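Local coordinates for cell wall surface anchor family protein (Streptococcus agalactiae serogroup V, PDB 3TW0) that forms the adhesive tip of the group B streptococcal pilus and probably attaches the bacterium to its host through a metal-binding von Willebrand factor A domain, at residues E129-N132 with L137-F140; M178-N183 with G218-I223; R237-T242 with T246-R251; Y250-P253 with V259-N262. The protein carries 2 engineered substitutions. All blocks are in the same frame, centred on the assembly; numbering follows the deposited sequence.

Contact 1 (E129-N132 with L137-F140); sequences EHIN and LYQF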
loop_
_atom_site.group_PDB
_atom_site.type_symbol
_atom_site.label_atom_id
_atom_site.label_comp_id
_atom_site.label_asym_id
_atom_site.label_seq_id
_atom_site.Cartn_x
_atom_site.Cartn_y
_atom_site.Cartn_z
ATOM N N GLU A 129 -2.629 2.225 14.235
ATOM C CA GLU A 129 -2.111 1.225 15.202
ATOM C C GLU A 129 -0.714 1.531 15.724
ATOM O O GLU A 129 0.096 2.181 15.047
ATOM C CB GLU A 129 -2.103 -0.211 14.659
ATOM C CG GLU A 129 -3.430 -0.794 14.156
ATOM C CD GLU A 129 -4.563 -0.800 15.162
ATOM O OE1 GLU A 129 -4.332 -0.727 16.402
ATOM O OE2 GLU A 129 -5.716 -0.851 14.687
ATOM N N HIS A 130 -0.458 1.029 16.935
ATOM C CA HIS A 130 0.789 1.253 17.655
ATOM C C HIS A 130 1.436 -0.094 17.926
ATOM O O HIS A 130 0.756 -1.047 18.302
ATOM C CB HIS A 130 0.519 1.985 18.986
ATOM C CG HIS A 130 1.759 2.496 19.664
ATOM N ND1 HIS A 130 1.825 3.740 20.257
ATOM C CD2 HIS A 130 2.982 1.937 19.832
ATOM C CE1 HIS A 130 3.032 3.924 20.764
ATOM N NE2 HIS A 130 3.760 2.851 20.507
ATOM N N ILE A 131 2.751 -0.164 17.727
ATOM C CA ILE A 131 3.523 -1.400 17.923
ATOM C C ILE A 131 3.289 -2.004 19.325
ATOM O O ILE A 131 3.420 -3.220 19.507
ATOM C CB ILE A 131 5.050 -1.165 17.624
ATOM C CG1 ILE A 131 5.840 -2.490 17.579
ATOM C CG2 ILE A 131 5.670 -0.166 18.614
ATOM C CD1 ILE A 131 7.192 -2.367 16.850
ATOM N N ASN A 132 2.913 -1.146 20.280
ATOM C CA ASN A 132 2.540 -1.539 21.652
ATOM C C ASN A 132 1.010 -1.492 21.994
ATOM O O ASN A 132 0.600 -1.749 23.137
ATOM C CB ASN A 132 3.381 -0.740 22.670
ATOM C CG ASN A 132 4.896 -0.999 22.517
ATOM O OD1 ASN A 132 5.319 -2.082 22.117
ATOM N ND2 ASN A 132 5.707 0.002 22.839
ATOM N N LEU A 137 -3.333 -6.199 14.977
ATOM C CA LEU A 137 -3.857 -5.328 13.911
ATOM C C LEU A 137 -2.742 -4.426 13.399
ATOM O O LEU A 137 -2.801 -3.918 12.295
ATOM C CB LEU A 137 -5.048 -4.510 14.413
ATOM C CG LEU A 137 -6.395 -5.251 14.472
ATOM C CD1 LEU A 137 -7.523 -4.311 14.962
ATOM C CD2 LEU A 137 -6.739 -5.768 13.105
ATOM N N TYR A 138 -1.722 -4.243 14.228
ATOM C CA TYR A 138 -0.496 -3.590 13.817
ATOM C C TYR A 138 0.117 -4.305 12.605
ATOM O O TYR A 138 0.726 -3.653 11.768
ATOM C CB TYR A 138 0.536 -3.574 14.964
ATOM C CG TYR A 138 1.816 -2.838 14.600
ATOM C CD1 TYR A 138 1.878 -1.443 14.669
ATOM C CD2 TYR A 138 2.953 -3.534 14.183
ATOM C CE1 TYR A 138 3.022 -0.771 14.348
ATOM C CE2 TYR A 138 4.118 -2.862 13.855
ATOM C CZ TYR A 138 4.134 -1.477 13.928
ATOM O OH TYR A 138 5.273 -0.779 13.604
ATOM N N GLN A 139 -0.053 -5.625 12.531
ATOM C CA GLN A 139 0.410 -6.439 11.393
ATOM C C GLN A 139 -0.292 -6.159 10.047
ATOM O O GLN A 139 0.177 -6.621 8.987
ATOM C CB GLN A 139 0.225 -7.933 11.696
ATOM C CG GLN A 139 0.887 -8.409 12.968
ATOM C CD GLN A 139 2.339 -8.014 13.045
ATOM O OE1 GLN A 139 3.117 -8.305 12.148
ATOM N NE2 GLN A 139 2.725 -7.371 14.148
ATOM N N PHE A 140 -1.429 -5.466 10.116
ATOM C CA PHE A 140 -2.228 -5.077 8.946
ATOM C C PHE A 140 -2.025 -3.601 8.579
ATOM O O PHE A 140 -2.823 -3.003 7.818
ATOM C CB PHE A 140 -3.716 -5.397 9.203
ATOM C CG PHE A 140 -3.974 -6.859 9.347
ATOM C CD1 PHE A 140 -4.443 -7.606 8.269
ATOM C CD2 PHE A 140 -3.693 -7.511 10.545
ATOM C CE1 PHE A 140 -4.653 -8.985 8.388
ATOM C CE2 PHE A 140 -3.894 -8.903 10.678
ATOM C CZ PHE A 140 -4.375 -9.631 9.615
#
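I131 lies over one face of the Y138 ring in a local surface contact within the loop between helix 114-122 and helix 145-159. The loop belongs to the von Willebrand factor A part of the chain, and only four residues separate the two segments. The CA of I131 stands 3.8 Å from the centroid of the Y138 ring, 18° off the ring normal. This is a CH-pi contact, shifted toward the rim of the ring. The CB of I131 adds an apolar touch to CZ of Y138, also at 3.8 Å. The backbone N of I131 also packs 3.4 Å from CD1 of Y138. The ring reaches I131 because CG of Y138 is turned anti to the backbone N (chi1 -177°).

E129 packs on the turn that carries Y138. Its CB rests 3.8 Å from CA of Y138, and its CG lies 3.7 Å from O of L137. The chain of E129 bends at chi2 (-57°), which brings OE2 to 3.7 Å from CB of L137. That oxygen has its hydrogen bond elsewhere, with NE2 of H103. Within the turn, N of F140 bonds to O of L137 at 3.0 Å.

The magnesium site, with S20, S22 and T143 as ligands, is close: the side chain of Y138 is about 8 Å from that of S22. The O of Y138 bonds to ND2 of N21, a neighbour of two of these ligands. No hydrogen bond joins the two segments, so their mutual hold is by van der Waals and CH-pi contact; polar bonds run within 137-140 or to residues such as H103 and N21.

Contact 2 (M178-N183 with G218-I223); sequences MSYAIN and GDDYQI
Y180 and A181 make this contact with the short helix 220-223, and M178 and S179 lead into it. S179 turns elsewhere, with OG bonded to ND1 of H301. Y180 then carries the one direct hydrogen bond between the segments. Its OH donates to OD1 of D220 at 2.7 Å. The donor comes to the syn side of that oxygen, 24° out of the carboxylate plane. The two side chains cross at about a right angle, and ring and carboxylate planes are 69° apart. OD1 lies at the edge of the ring, near its plane. With CG beside the backbone N (chi1 -71°), the ring extends across to D220. The other oxygen, OD2 of D220, has a long, weak ion pair with NZ of K147.

The loop 178-183 follows strand 165-172 of the central parallel sheet, whose helix-flanked form is the Rossmann-like fold of von Willebrand factor A domains. Y180 also touches K147 and M150 of helix 145-159, so its side chain meets both that helix and helix 220-223. CE1 of Y180 meets CD1 of I223 obliquely at 4.1 Å, a loose apolar touch.

At A181 the link passes through water. One water accepts from N of A181 at 2.8 Å and donates to O of I223 at 2.8 Å. This satisfies a buried backbone N-H. CB of A181 lies 4.2 Å from the same O of I223.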
loop_
_atom_site.group_PDB
_atom_site.type_symbol
_atom_site.label_atom_id
_atom_site.label_comp_id
_atom_site.label_asym_id
_atom_site.label_seq_id
_atom_site.Cartn_x
_atom_site.Cartn_y
_atom_site.Cartn_z
ATOM N N MET A 178 3.544 -1.645 -0.076
ATOM C CA MET A 178 2.985 -2.914 -0.526
ATOM C C MET A 178 2.476 -2.622 -1.910
ATOM O O MET A 178 2.091 -1.478 -2.146
ATOM C CB MET A 178 1.810 -3.302 0.364
ATOM C CG MET A 178 1.359 -4.726 0.182
ATOM S SD MET A 178 0.214 -5.234 1.532
ATOM C CE MET A 178 1.395 -5.729 2.820
ATOM N N SER A 179 2.431 -3.637 -2.780
ATOM C CA SER A 179 1.962 -3.448 -4.151
ATOM C C SER A 179 1.622 -4.767 -4.788
ATOM O O SER A 179 2.129 -5.817 -4.362
ATOM C CB SER A 179 3.044 -2.729 -4.995
ATOM O OG SER A 179 4.161 -3.588 -5.161
ATOM N N TYR A 180 0.759 -4.745 -5.802
ATOM C CA TYR A 180 0.623 -5.960 -6.627
ATOM C C TYR A 180 1.815 -6.204 -7.570
ATOM O O TYR A 180 2.407 -5.248 -8.084
ATOM C CB TYR A 180 -0.735 -5.989 -7.361
ATOM C CG TYR A 180 -1.919 -6.239 -6.444
ATOM C CD1 TYR A 180 -2.045 -7.456 -5.766
ATOM C CD2 TYR A 180 -2.911 -5.278 -6.260
ATOM C CE1 TYR A 180 -3.123 -7.708 -4.894
ATOM C CE2 TYR A 180 -4.006 -5.522 -5.399
ATOM C CZ TYR A 180 -4.099 -6.749 -4.727
ATOM O OH TYR A 180 -5.164 -7.012 -3.878
ATOM N N ALA A 181 2.172 -7.484 -7.787
ATOM C CA ALA A 181 3.224 -7.875 -8.713
ATOM C C ALA A 181 2.879 -7.644 -10.185
ATOM O O ALA A 181 1.780 -8.014 -10.636
ATOM C CB ALA A 181 3.569 -9.355 -8.548
ATOM N N ILE A 182 3.876 -7.151 -10.943
ATOM C CA ILE A 182 3.821 -7.097 -12.405
ATOM C C ILE A 182 4.074 -8.514 -12.935
ATOM O O ILE A 182 5.017 -9.190 -12.501
ATOM C CB ILE A 182 4.844 -6.096 -12.953
ATOM C CG1 ILE A 182 4.459 -4.678 -12.525
ATOM C CG2 ILE A 182 4.936 -6.194 -14.494
ATOM C CD1 ILE A 182 5.576 -3.589 -12.696
ATOM N N ASN A 183 3.205 -8.995 -13.826
ATOM C CA ASN A 183 3.286 -10.402 -14.269
ATOM C C ASN A 183 4.339 -10.697 -15.325
ATOM O O ASN A 183 4.008 -11.121 -16.426
ATOM C CB ASN A 183 1.906 -10.917 -14.739
ATOM C CG ASN A 183 1.798 -12.448 -14.728
ATOM O OD1 ASN A 183 2.649 -13.162 -14.170
ATOM N ND2 ASN A 183 0.736 -12.954 -15.334
ATOM N N GLY A 218 -5.406 -14.186 -6.711
ATOM C CA GLY A 218 -4.981 -15.017 -5.566
ATOM C C GLY A 218 -5.217 -14.245 -4.296
ATOM O O GLY A 218 -5.393 -13.029 -4.346
ATOM N N ASP A 219 -5.260 -14.913 -3.143
ATOM C CA ASP A 219 -5.347 -14.148 -1.879
ATOM C C ASP A 219 -4.092 -13.309 -1.724
ATOM O O ASP A 219 -2.989 -13.805 -1.966
ATOM C CB ASP A 219 -5.449 -15.057 -0.657
ATOM C CG ASP A 219 -6.597 -16.055 -0.756
ATOM O OD1 ASP A 219 -7.728 -15.671 -1.117
ATOM O OD2 ASP A 219 -6.352 -17.230 -0.465
ATOM N N ASP A 220 -4.271 -12.056 -1.292
ATOM C CA ASP A 220 -3.194 -11.110 -1.141
ATOM C C ASP A 220 -1.953 -11.723 -0.492
ATOM O O ASP A 220 -0.838 -11.590 -1.022
ATOM C CB ASP A 220 -3.650 -9.908 -0.278
ATOM C CG ASP A 220 -4.425 -8.859 -1.074
ATOM O OD1 ASP A 220 -4.755 -9.115 -2.231
ATOM O OD2 ASP A 220 -4.744 -7.796 -0.503
ATOM N N TYR A 221 -2.149 -12.417 0.648
ATOM C CA TYR A 221 -1.008 -12.838 1.481
ATOM C C TYR A 221 -0.124 -13.796 0.737
ATOM O O TYR A 221 1.044 -13.974 1.097
ATOM C CB TYR A 221 -1.445 -13.436 2.835
ATOM C CG TYR A 221 -1.936 -14.867 2.785
ATOM C CD1 TYR A 221 -1.100 -15.939 3.129
ATOM C CD2 TYR A 221 -3.245 -15.143 2.437
ATOM C CE1 TYR A 221 -1.572 -17.273 3.107
ATOM C CE2 TYR A 221 -3.729 -16.464 2.405
ATOM C CZ TYR A 221 -2.893 -17.514 2.735
ATOM O OH TYR A 221 -3.425 -18.777 2.689
ATOM N N GLN A 222 -0.625 -14.383 -0.347
ATOM C CA GLN A 222 0.295 -15.231 -1.119
ATOM C C GLN A 222 0.818 -14.647 -2.409
ATOM O O GLN A 222 1.651 -15.285 -3.046
ATOM C CB GLN A 222 -0.330 -16.578 -1.431
ATOM C CG GLN A 222 0.156 -17.719 -0.510
ATOM C CD GLN A 222 -0.991 -18.568 -0.210
ATOM O OE1 GLN A 222 -2.132 -18.224 -0.578
ATOM N NE2 GLN A 222 -0.752 -19.671 0.473
ATOM N N ILE A 223 0.349 -13.472 -2.817
ATOM C CA ILE A 223 0.782 -12.925 -4.132
ATOM C C ILE A 223 1.387 -11.495 -4.093
ATOM O O ILE A 223 1.981 -11.029 -5.057
ATOM C CB ILE A 223 -0.394 -12.924 -5.195
ATOM C CG1 ILE A 223 -1.540 -12.007 -4.756
ATOM C CG2 ILE A 223 -0.882 -14.350 -5.508
ATOM C CD1 ILE A 223 -2.528 -11.636 -5.928
HETATM O O HOH W 1 0.451 -9.423 -6.815
#

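Contact 3 (R237-T242 with T246-R251); sequences RKVPVT and TQAAYR
V239 and V241 exchange backbone hydrogen bonds with the segment that leads into strand 249-251. N of A248 donates to O of V239 at 2.8 Å, with an N-H...O angle of 160°. N of V241 donates to O of T246 at 2.8 Å, and this bond is nearly straight, at 165°. The two bonds flank P240 and Q247, whose CA atoms are 4.2 Å apart. Their pattern is that of an isolated antiparallel bridge, with P240 and Q247 as its non-hydrogen-bonded pair. P240 has no N-H to give. Each acceptor also receives a CA-H...O contact: CA of Q247 is 3.4 Å from O of V239, and CA of P240 is 3.4 Å from O of T246.

The side chain of Q247 crosses that of K238 at about a right angle. Its CG is anti to the backbone N (chi1 164°) and the chain runs extended, which lays the amide beside CB and CG of K238. OE1 of Q247 lies 3.8 Å from CD of K238, a packing contact only. NE2 of Q247 is satisfied by O of L274. On the V241 side, CG1 of V241 packs against CB of A248 at 4.0 Å.

The bridge sits on the surface beside strand 271-276. Both of its segments bond to that strand: V239 and A248 pair with L274, and Y250 pairs with I272. Q247 also rests on Y273 and Y275.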
loop_
_atom_site.group_PDB
_atom_site.type_symbol
_atom_site.label_atom_id
_atom_site.label_comp_id
_atom_site.label_asym_id
_atom_site.label_seq_id
_atom_site.Cartn_x
_atom_site.Cartn_y
_atom_site.Cartn_z
ATOM N N ARG A 237 19.435 -9.524 -0.360
ATOM C CA ARG A 237 18.362 -10.345 0.203
ATOM C C ARG A 237 18.633 -10.795 1.644
ATOM O O ARG A 237 17.731 -11.349 2.307
ATOM C CB ARG A 237 18.145 -11.561 -0.686
ATOM C CG ARG A 237 17.834 -11.191 -2.097
ATOM C CD ARG A 237 18.092 -12.317 -3.024
ATOM N NE ARG A 237 17.621 -12.011 -4.367
ATOM C CZ ARG A 237 17.739 -12.824 -5.411
ATOM N NH1 ARG A 237 18.302 -14.009 -5.273
ATOM N NH2 ARG A 237 17.257 -12.455 -6.596
ATOM N N LYS A 238 19.859 -10.549 2.118
ATOM C CA LYS A 238 20.273 -10.933 3.474
ATOM C C LYS A 238 19.865 -9.872 4.470
ATOM O O LYS A 238 20.042 -8.672 4.208
ATOM C CB LYS A 238 21.788 -11.150 3.538
ATOM C CG LYS A 238 22.247 -12.199 2.562
ATOM C CD LYS A 238 23.746 -12.188 2.335
ATOM C CE LYS A 238 24.095 -13.337 1.379
ATOM N NZ LYS A 238 25.522 -13.291 0.935
ATOM N N VAL A 239 19.301 -10.312 5.594
ATOM C CA VAL A 239 18.941 -9.417 6.694
ATOM C C VAL A 239 20.204 -9.116 7.461
ATOM O O VAL A 239 20.864 -10.037 7.894
ATOM C CB VAL A 239 17.952 -10.081 7.675
ATOM C CG1 VAL A 239 17.613 -9.131 8.854
ATOM C CG2 VAL A 239 16.715 -10.503 6.950
ATOM N N PRO A 240 20.550 -7.826 7.610
ATOM C CA PRO A 240 21.749 -7.451 8.377
ATOM C C PRO A 240 21.462 -7.278 9.867
ATOM O O PRO A 240 20.321 -7.058 10.263
ATOM C CB PRO A 240 22.138 -6.094 7.771
ATOM C CG PRO A 240 20.843 -5.488 7.332
ATOM C CD PRO A 240 19.917 -6.655 6.965
ATOM N N VAL A 241 22.500 -7.391 10.690
ATOM C CA VAL A 241 22.355 -7.076 12.108
ATOM C C VAL A 241 22.137 -5.584 12.185
ATOM O O VAL A 241 22.806 -4.831 11.493
ATOM C CB VAL A 241 23.588 -7.522 12.961
ATOM C CG1 VAL A 241 23.776 -9.056 12.860
ATOM C CG2 VAL A 241 24.874 -6.755 12.550
ATOM N N THR A 242 21.184 -5.169 13.002
ATOM C CA THR A 242 20.820 -3.764 13.136
ATOM C C THR A 242 22.025 -2.803 13.264
ATOM O O THR A 242 22.888 -2.979 14.124
ATOM C CB THR A 242 19.804 -3.580 14.282
ATOM O OG1 THR A 242 18.635 -4.367 13.999
ATOM C CG2 THR A 242 19.409 -2.111 14.440
ATOM N N THR A 246 26.904 -7.121 8.867
ATOM C CA THR A 246 27.017 -8.565 8.896
ATOM C C THR A 246 25.625 -9.184 8.993
ATOM O O THR A 246 24.725 -8.609 9.619
ATOM C CB THR A 246 27.991 -9.048 10.030
ATOM O OG1 THR A 246 27.288 -9.901 10.939
ATOM C CG2 THR A 246 28.580 -7.871 10.825
ATOM N N GLN A 247 25.445 -10.330 8.334
ATOM C CA GLN A 247 24.121 -10.964 8.210
ATOM C C GLN A 247 23.640 -11.462 9.566
ATOM O O GLN A 247 24.409 -12.088 10.280
ATOM C CB GLN A 247 24.157 -12.113 7.184
ATOM C CG GLN A 247 22.957 -13.061 7.274
ATOM C CD GLN A 247 22.790 -13.980 6.080
ATOM O OE1 GLN A 247 23.758 -14.358 5.410
ATOM N NE2 GLN A 247 21.549 -14.359 5.815
ATOM N N ALA A 248 22.381 -11.186 9.918
ATOM C CA ALA A 248 21.796 -11.734 11.144
ATOM C C ALA A 248 21.478 -13.210 11.031
ATOM O O ALA A 248 21.325 -13.750 9.934
ATOM C CB ALA A 248 20.554 -10.956 11.573
ATOM N N ALA A 249 21.389 -13.860 12.182
ATOM C CA ALA A 249 21.054 -15.264 12.255
ATOM C C ALA A 249 20.097 -15.543 13.424
ATOM O O ALA A 249 19.991 -14.762 14.366
ATOM C CB ALA A 249 22.319 -16.100 12.368
ATOM N N TYR A 250 19.385 -16.652 13.344
ATOM C CA TYR A 250 18.473 -17.074 14.391
ATOM C C TYR A 250 19.116 -18.283 15.058
ATOM O O TYR A 250 19.228 -19.351 14.440
ATOM C CB TYR A 250 17.150 -17.482 13.744
ATOM C CG TYR A 250 16.058 -17.974 14.665
ATOM C CD1 TYR A 250 15.119 -17.097 15.177
ATOM C CD2 TYR A 250 15.934 -19.318 14.970
ATOM C CE1 TYR A 250 14.109 -17.531 15.995
ATOM C CE2 TYR A 250 14.911 -19.777 15.798
ATOM C CZ TYR A 250 14.011 -18.872 16.312
ATOM O OH TYR A 250 12.998 -19.307 17.138
ATOM N N ARG A 251 19.571 -18.114 16.298
ATOM C CA ARG A 251 20.085 -19.240 17.061
ATOM C C ARG A 251 18.931 -20.178 17.382
ATOM O O ARG A 251 17.935 -19.757 17.940
ATOM C CB ARG A 251 20.744 -18.750 18.356
ATOM C CG ARG A 251 21.564 -19.801 19.082
ATOM C CD ARG A 251 22.302 -19.158 20.238
ATOM N NE ARG A 251 23.001 -20.142 21.047
ATOM C CZ ARG A 251 24.124 -19.886 21.708
ATOM N NH1 ARG A 251 24.687 -18.682 21.645
ATOM N NH2 ARG A 251 24.690 -20.846 22.421
#

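Contact 4 (Y250-P253 with V259-N262); sequences YRVP and VMSN
M260 of helix 257-263 points its methyl group at the strand end, where Y250 and V252 receive it. The chain of M260 starts with CG beside the backbone N (chi1 -55°). As modelled, it then bends at chi2 and chi3, and CE lies at the edge of the Y250 ring, near the ring plane. The exact place of CE is doubtful, because it is set too close to V252 for two carbons. The bends that lead to it share that doubt. The Y250 side chain meets M260 at about a right angle. Its own CG is extended away from the backbone N (chi1 179°), which sends the ring out from the strand toward the helix.

V252 faces M260 end to end. CG2 of V252 lies 4.1 Å from CG of M260. The V252 rotamer is also strained as modelled. The contact is apolar, with no hydrogen bond across it.

V252 and M260 are buried. M260 also touches I272 of strand 271-276, and Y250 touches L274 of the same strand. Y93 meets both Y250 and M260. Helix 257-263 thus packs against strands 249-251 and 271-276 of the antiparallel sheet.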
loop_
_atom_site.group_PDB
_atom_site.type_symbol
_atom_site.label_atom_id
_atom_site.label_comp_id
_atom_site.label_asym_id
_atom_site.label_seq_id
_atom_site.Cartn_x
_atom_site.Cartn_y
_atom_site.Cartn_z
ATOM N N TYR A 250 19.385 -16.652 13.344
ATOM C CA TYR A 250 18.473 -17.074 14.391
ATOM C C TYR A 250 19.116 -18.283 15.058
ATOM O O TYR A 250 19.228 -19.351 14.440
ATOM C CB TYR A 250 17.150 -17.482 13.744
ATOM C CG TYR A 250 16.058 -17.974 14.665
ATOM C CD1 TYR A 250 15.119 -17.097 15.177
ATOM C CD2 TYR A 250 15.934 -19.318 14.970
ATOM C CE1 TYR A 250 14.109 -17.531 15.995
ATOM C CE2 TYR A 250 14.911 -19.777 15.798
ATOM C CZ TYR A 250 14.011 -18.872 16.312
ATOM O OH TYR A 250 12.998 -19.307 17.138
ATOM N N ARG A 251 19.571 -18.114 16.298
ATOM C CA ARG A 251 20.085 -19.240 17.061
ATOM C C ARG A 251 18.931 -20.178 17.382
ATOM O O ARG A 251 17.935 -19.757 17.940
ATOM C CB ARG A 251 20.744 -18.750 18.356
ATOM C CG ARG A 251 21.564 -19.801 19.082
ATOM C CD ARG A 251 22.302 -19.158 20.238
ATOM N NE ARG A 251 23.001 -20.142 21.047
ATOM C CZ ARG A 251 24.124 -19.886 21.708
ATOM N NH1 ARG A 251 24.687 -18.682 21.645
ATOM N NH2 ARG A 251 24.690 -20.846 22.421
ATOM N N VAL A 252 19.040 -21.450 17.023
ATOM C CA VAL A 252 17.979 -22.380 17.430
ATOM C C VAL A 252 18.275 -23.052 18.779
ATOM O O VAL A 252 19.354 -23.615 18.968
ATOM C CB VAL A 252 17.518 -23.363 16.285
ATOM C CG1 VAL A 252 18.491 -23.379 15.104
ATOM C CG2 VAL A 252 17.193 -24.755 16.810
ATOM N N PRO A 253 17.326 -22.952 19.731
ATOM C CA PRO A 253 17.522 -23.523 21.070
ATOM C C PRO A 253 17.658 -25.060 21.072
ATOM O O PRO A 253 17.116 -25.728 20.181
ATOM C CB PRO A 253 16.260 -23.079 21.823
ATOM C CG PRO A 253 15.823 -21.822 21.110
ATOM C CD PRO A 253 16.097 -22.134 19.665
ATOM N N VAL A 259 13.065 -30.372 16.071
ATOM C CA VAL A 259 11.793 -30.006 15.435
ATOM C C VAL A 259 12.041 -29.113 14.205
ATOM O O VAL A 259 11.411 -29.278 13.162
ATOM C CB VAL A 259 10.836 -29.338 16.465
ATOM C CG1 VAL A 259 9.639 -28.692 15.793
ATOM C CG2 VAL A 259 10.361 -30.369 17.500
ATOM N N MET A 260 12.993 -28.197 14.331
ATOM C CA MET A 260 13.333 -27.290 13.242
ATOM C C MET A 260 13.972 -28.057 12.088
ATOM O O MET A 260 13.634 -27.800 10.929
ATOM C CB MET A 260 14.235 -26.144 13.728
ATOM C CG MET A 260 13.657 -25.336 14.899
ATOM S SD MET A 260 13.291 -23.581 14.637
ATOM C CE MET A 260 14.909 -22.913 14.789
ATOM N N SER A 261 14.875 -28.996 12.409
ATOM C CA SER A 261 15.521 -29.864 11.398
ATOM C C SER A 261 14.477 -30.686 10.650
ATOM O O SER A 261 14.450 -30.694 9.419
ATOM C CB SER A 261 16.566 -30.811 12.028
ATOM O OG SER A 261 17.565 -30.095 12.735
ATOM N N ASN A 262 13.640 -31.374 11.431
ATOM C CA ASN A 262 12.457 -32.118 10.978
ATOM C C ASN A 262 11.613 -31.274 10.008
ATOM O O ASN A 262 11.271 -31.721 8.897
ATOM C CB ASN A 262 11.644 -32.513 12.230
ATOM C CG ASN A 262 10.560 -33.555 11.962
ATOM O OD1 ASN A 262 9.938 -33.606 10.888
ATOM N ND2 ASN A 262 10.298 -34.375 12.979
#

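In the fold
Contacts 1, 2 and 3 come in series along the chain, and contact 4 begins on the segment where contact 3 ends. Contact 1 lies close to the magnesium site and packs on strands 70-78 and 97-101 of the antiparallel sheet. Contact 2 follows strand 165-172 of the parallel sheet and packs on helix 145-159. Contacts 1 and 2 are about 21 Å apart between centres and do not touch. Contacts 3 and 4 lie farther from the centre of the chain, about 16 Å apart between centres. Both use strand 249-251 of the antiparallel sheet. Its strands come in the chain between strands of the parallel sheet, probably as an elaboration of the von Willebrand factor A core.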